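Local coordinates for archaeal flagellar ATP-binding protein FlaH (Methanocaldococcus jannaschii DSM 2661, PDB 4WIA) that probably binds ATP and magnesium through a P-loop ATPase fold and serves as a component of the archaellum, the archaeal flagellum, at residues Ser138-Asn141 and Val142-Met146; Glu170-Leu173 and Thr174-Thr178. All blocks are in the same frame, centred on the assembly; numbering follows the deposited sequence.

Interaction 1: Ser138-Asn141 and Val142-Met146; sequences SEVN and VDDLM
Asn141 hands the chain from a loop into helix 142-153: its carbonyl O accepts from Leu145 N at 3.1 Å as the first regular helical bond, with a weak second donor in Asp144 N, and Met146 N follows on Val142 O. Asn141 is the N-cap, and with Asp144 it closes a capping box of two reciprocal bonds. In one direction the amide oxygen OD1 of Asn141 takes Asp144 N at 3.2 Å, the donor tilted 22° from the carbonyl plane. CG of Asn141 lies between its own backbone N and carbonyl carbon (chi1 73°), which folds the amide back over the first turn. In the other direction Asp144 OD2 receives Asn141 N at 3.1 Å, a nearly straight bond arriving on the anti side, somewhat out of the carboxylate plane. The two side chains cross at about a right angle, yet their flat ends lie almost parallel, 9° apart, with Asn141 OD1 and Asp144 OD2, both acceptors, 3.4 Å from each other. With an alanine in place of Asp144 the N-H of Asn141 is likely to lose its carboxylate acceptor, leaving the box with one arm and the helix entry freer to fray. Val140 lays CG1 alongside Asp144 CB at 4.1 Å. Further back, Ser138 OG accepts from Val140 N at 3.1 Å, an ST turn just before the cap, and OG also bonds Asp136. The carboxylates of Asp143 and Asp144, at the helix N-terminus, would suit the helix dipole. Val140 and Leu145 pack on helix 108-114, Leu145 also touches Ile133 of helix 129-134, and Val142 touches Ile133 and, on helix 170-179, Val172 and Ile176.

Interaction 2: Glu170-Leu173 and Thr174-Thr178; sequences ESVL and TIIRT
Residues 170-173 and 174-178 are successive turns of one helix, joined by regular backbone bonds from Thr174 N to Glu170 O, Ile176 N to Val172 O and Arg177 N to Leu173 O. Two side chains seven residues apart, Glu170 and Arg177, clamp both turns from outside. Arg177 runs extended from CG to NE back along the helix, while Glu170, its CG anti to the backbone N (chi1 -167°), bends at chi2 to bring its carboxylate to the guanidinium. The arginine grips end-on: NH2 reaches Glu170 OE2 at 2.8 Å, and OE1 lies 3.1 Å from NH1 and 3.0 Å from NH2. The carboxylate and guanidinium planes stand 52° apart, a skewed bridge in which NH1 meets the syn lone pair of OE1, whereas NH2 approaches OE2 from above the carboxylate plane. Leu173 CB lies over one guanidinium face, 3.6 Å from Arg177 NH2. Thr174 OG1 donates to Glu170 O at 3.0 Å, and this carbonyl is thus held by OG1 and Thr174 N from opposite faces of its plane. Thr178 OG1 does the same to Thr174 O, one turn on. The inner side is apolar, with Val172 CG1 against Ile176 CD1 at 4.2 Å. Arg177 NH1 has a second anion in Glu33, at the end of strand 29-33, and Ile176 touches Ile31 of that strand. The whole is an amphipathic helix with an i to i+7 salt bridge, laid on the central sheet of a P-loop NTPase fold, where strand 29-33 leads into the probable Walker A loop.

How the interactions relate
Interaction 1 comes first along the chain, at the start of helix 142-153; strand 158-163 then intervenes before interaction 2, on helix 170-179. Their centres are 12 Å apart, and the two helices touch directly: Val142 CG2 meets Val172 CG1 at 3.4 Å, Val142 CG1 packs on Ile176 CG1, and Asp143 OD1 rests near Ile175 CG2. Strand 158-163 and strand 29-33 are neighbours in the mixed sheet, and the second helix also leans on the latter. Interaction 1 lies away from the probable nucleotide site, whereas Leu173 in interaction 2 has its side chain about 10 Å from that of Lys40, which probably binds ATP; the apolar contact thus joins a helix near that site to one farther off.

Interaction 1: Ser138-Asn141 and Val142-Met146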
loop_
_atom_site.group_PDB
_atom_site.type_symbol
_atom_site.label_atom_id
_atom_site.label_comp_id
_atom_site.label_asym_id
_atom_site.label_seq_id
_atom_site.Cartn_x
_atom_site.Cartn_y
_atom_site.Cartn_z
ATOM N N SER A 138 2.858 40.985 14.167
ATOM C CA SER A 138 1.766 40.859 15.134
ATOM C C SER A 138 2.347 40.669 16.514
ATOM O O SER A 138 3.557 40.570 16.663
ATOM C CB SER A 138 0.879 39.671 14.804
ATOM O OG SER A 138 1.548 38.484 15.143
ATOM N N GLU A 139 1.471 40.644 17.524
ATOM C CA GLU A 139 1.898 40.309 18.887
ATOM C C GLU A 139 1.930 38.826 19.166
ATOM O O GLU A 139 2.256 38.442 20.276
ATOM C CB GLU A 139 1.036 40.977 19.938
ATOM C CG GLU A 139 1.399 42.415 20.150
ATOM C CD GLU A 139 0.165 43.169 20.498
ATOM O OE1 GLU A 139 -0.146 43.298 21.693
ATOM O OE2 GLU A 139 -0.534 43.567 19.553
ATOM N N VAL A 140 1.559 37.995 18.202
ATOM C CA VAL A 140 1.745 36.571 18.382
ATOM C C VAL A 140 3.244 36.331 18.489
ATOM O O VAL A 140 4.009 36.736 17.595
ATOM C CB VAL A 140 1.181 35.730 17.214
ATOM C CG1 VAL A 140 1.405 34.239 17.475
ATOM C CG2 VAL A 140 -0.291 36.026 16.998
ATOM N N ASN A 141 3.656 35.662 19.564
ATOM C CA ASN A 141 5.052 35.218 19.725
ATOM C C ASN A 141 5.229 33.679 19.631
ATOM O O ASN A 141 4.265 32.911 19.463
ATOM C CB ASN A 141 5.665 35.823 21.006
ATOM C CG ASN A 141 5.143 35.199 22.295
ATOM O OD1 ASN A 141 4.970 33.995 22.415
ATOM N ND2 ASN A 141 4.944 36.039 23.292
ATOM N N VAL A 142 6.483 33.256 19.704
ATOM C CA VAL A 142 6.884 31.854 19.480
ATOM C C VAL A 142 6.303 30.895 20.497
ATOM O O VAL A 142 5.855 29.826 20.130
ATOM C CB VAL A 142 8.431 31.725 19.403
ATOM C CG1 VAL A 142 8.872 30.279 19.127
ATOM C CG2 VAL A 142 8.909 32.612 18.274
ATOM N N ASP A 143 6.303 31.278 21.767
ATOM C CA ASP A 143 5.707 30.458 22.821
ATOM C C ASP A 143 4.238 30.154 22.505
ATOM O O ASP A 143 3.742 29.065 22.802
ATOM C CB ASP A 143 5.807 31.191 24.165
ATOM C CG ASP A 143 7.233 31.404 24.597
ATOM O OD1 ASP A 143 8.008 30.425 24.653
ATOM O OD2 ASP A 143 7.598 32.552 24.885
ATOM N N ASP A 144 3.547 31.157 21.942
ATOM C CA ASP A 144 2.126 31.013 21.575
ATOM C C ASP A 144 2.002 30.035 20.440
ATOM O O ASP A 144 1.113 29.194 20.412
ATOM C CB ASP A 144 1.517 32.331 21.099
ATOM C CG ASP A 144 1.517 33.427 22.175
ATOM O OD1 ASP A 144 1.280 33.149 23.367
ATOM O OD2 ASP A 144 1.731 34.589 21.796
ATOM N N LEU A 145 2.870 30.193 19.462
ATOM C CA LEU A 145 2.833 29.311 18.326
ATOM C C LEU A 145 3.130 27.877 18.750
ATOM O O LEU A 145 2.443 26.942 18.326
ATOM C CB LEU A 145 3.843 29.761 17.280
ATOM C CG LEU A 145 3.869 28.932 16.002
ATOM C CD1 LEU A 145 2.597 29.137 15.186
ATOM C CD2 LEU A 145 5.120 29.304 15.231
HETATM N N MSE A 146 4.142 27.727 19.608
HETATM C CA MSE A 146 4.530 26.391 20.107
HETATM C C MSE A 146 3.389 25.779 20.869
HETATM O O MSE A 146 3.078 24.620 20.714
HETATM C CB MSE A 146 5.810 26.397 20.964
HETATM C CG MSE A 146 7.082 26.776 20.192
HETATM SE SE MSE A 146 7.512 25.753 18.567
HETATM C CE MSE A 146 6.019 24.481 18.748
#

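Interaction 2: Glu170-Leu173 and Thr174-Thr178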
loop_
_atom_site.group_PDB
_atom_site.type_symbol
_atom_site.label_atom_id
_atom_site.label_comp_id
_atom_site.label_asym_id
_atom_site.label_seq_id
_atom_site.Cartn_x
_atom_site.Cartn_y
_atom_site.Cartn_z
ATOM N N GLU A 170 18.984 33.297 18.479
ATOM C CA GLU A 170 19.232 32.110 19.282
ATOM C C GLU A 170 18.209 31.968 20.391
ATOM O O GLU A 170 17.810 30.868 20.748
ATOM C CB GLU A 170 20.648 32.183 19.861
ATOM C CG GLU A 170 21.232 30.923 20.486
ATOM C CD GLU A 170 20.980 29.596 19.774
ATOM O OE1 GLU A 170 20.576 29.478 18.590
ATOM O OE2 GLU A 170 21.210 28.602 20.475
ATOM N N SER A 171 17.792 33.100 20.936
ATOM C CA SER A 171 16.781 33.106 21.993
ATOM C C SER A 171 15.533 32.367 21.489
ATOM O O SER A 171 15.019 31.473 22.159
ATOM C CB SER A 171 16.488 34.544 22.461
ATOM O OG SER A 171 15.905 35.317 21.421
ATOM N N VAL A 172 15.114 32.673 20.272
ATOM C CA VAL A 172 13.924 32.062 19.690
ATOM C C VAL A 172 14.154 30.580 19.329
ATOM O O VAL A 172 13.294 29.688 19.553
ATOM C CB VAL A 172 13.511 32.851 18.437
ATOM C CG1 VAL A 172 12.296 32.218 17.796
ATOM C CG2 VAL A 172 13.237 34.309 18.762
ATOM N N LEU A 173 15.315 30.318 18.762
ATOM C CA LEU A 173 15.645 28.955 18.308
ATOM C C LEU A 173 15.610 27.979 19.479
ATOM O O LEU A 173 15.026 26.908 19.365
ATOM C CB LEU A 173 17.021 28.948 17.629
ATOM C CG LEU A 173 17.124 29.699 16.293
ATOM C CD1 LEU A 173 18.581 29.914 15.852
ATOM C CD2 LEU A 173 16.309 29.023 15.221
ATOM N N THR A 174 16.246 28.352 20.591
ATOM C CA THR A 174 16.233 27.544 21.817
ATOM C C THR A 174 14.822 27.126 22.239
ATOM O O THR A 174 14.630 26.021 22.729
ATOM C CB THR A 174 16.860 28.332 22.959
ATOM O OG1 THR A 174 18.251 28.580 22.689
ATOM C CG2 THR A 174 16.736 27.579 24.268
ATOM N N ILE A 175 13.835 27.997 22.032
ATOM C CA ILE A 175 12.459 27.708 22.439
ATOM C C ILE A 175 11.866 26.676 21.547
ATOM O O ILE A 175 11.165 25.771 21.979
ATOM C CB ILE A 175 11.567 28.997 22.424
ATOM C CG1 ILE A 175 12.024 29.953 23.521
ATOM C CG2 ILE A 175 10.088 28.654 22.603
ATOM C CD1 ILE A 175 11.538 31.370 23.329
ATOM N N ILE A 176 12.109 26.840 20.259
ATOM C CA ILE A 176 11.575 25.899 19.284
ATOM C C ILE A 176 12.164 24.534 19.579
ATOM O O ILE A 176 11.467 23.525 19.555
ATOM C CB ILE A 176 11.893 26.364 17.843
ATOM C CG1 ILE A 176 11.131 27.670 17.555
ATOM C CG2 ILE A 176 11.519 25.295 16.822
ATOM C CD1 ILE A 176 11.569 28.369 16.277
ATOM N N ARG A 177 13.465 24.510 19.832
ATOM C CA ARG A 177 14.182 23.232 20.030
ATOM C C ARG A 177 13.629 22.536 21.248
ATOM O O ARG A 177 13.457 21.327 21.243
ATOM C CB ARG A 177 15.687 23.454 20.220
ATOM C CG ARG A 177 16.457 23.900 18.994
ATOM C CD ARG A 177 17.821 24.364 19.447
ATOM N NE ARG A 177 18.689 24.968 18.429
ATOM C CZ ARG A 177 19.331 26.156 18.516
ATOM N NH1 ARG A 177 20.113 26.572 17.518
ATOM N NH2 ARG A 177 19.219 26.937 19.565
ATOM N N THR A 178 13.382 23.299 22.317
ATOM C CA THR A 178 12.764 22.728 23.512
ATOM C C THR A 178 11.385 22.127 23.214
ATOM O O THR A 178 11.029 21.062 23.701
ATOM C CB THR A 178 12.694 23.777 24.649
ATOM O OG1 THR A 178 14.034 24.063 25.071
ATOM C CG2 THR A 178 11.909 23.250 25.858
#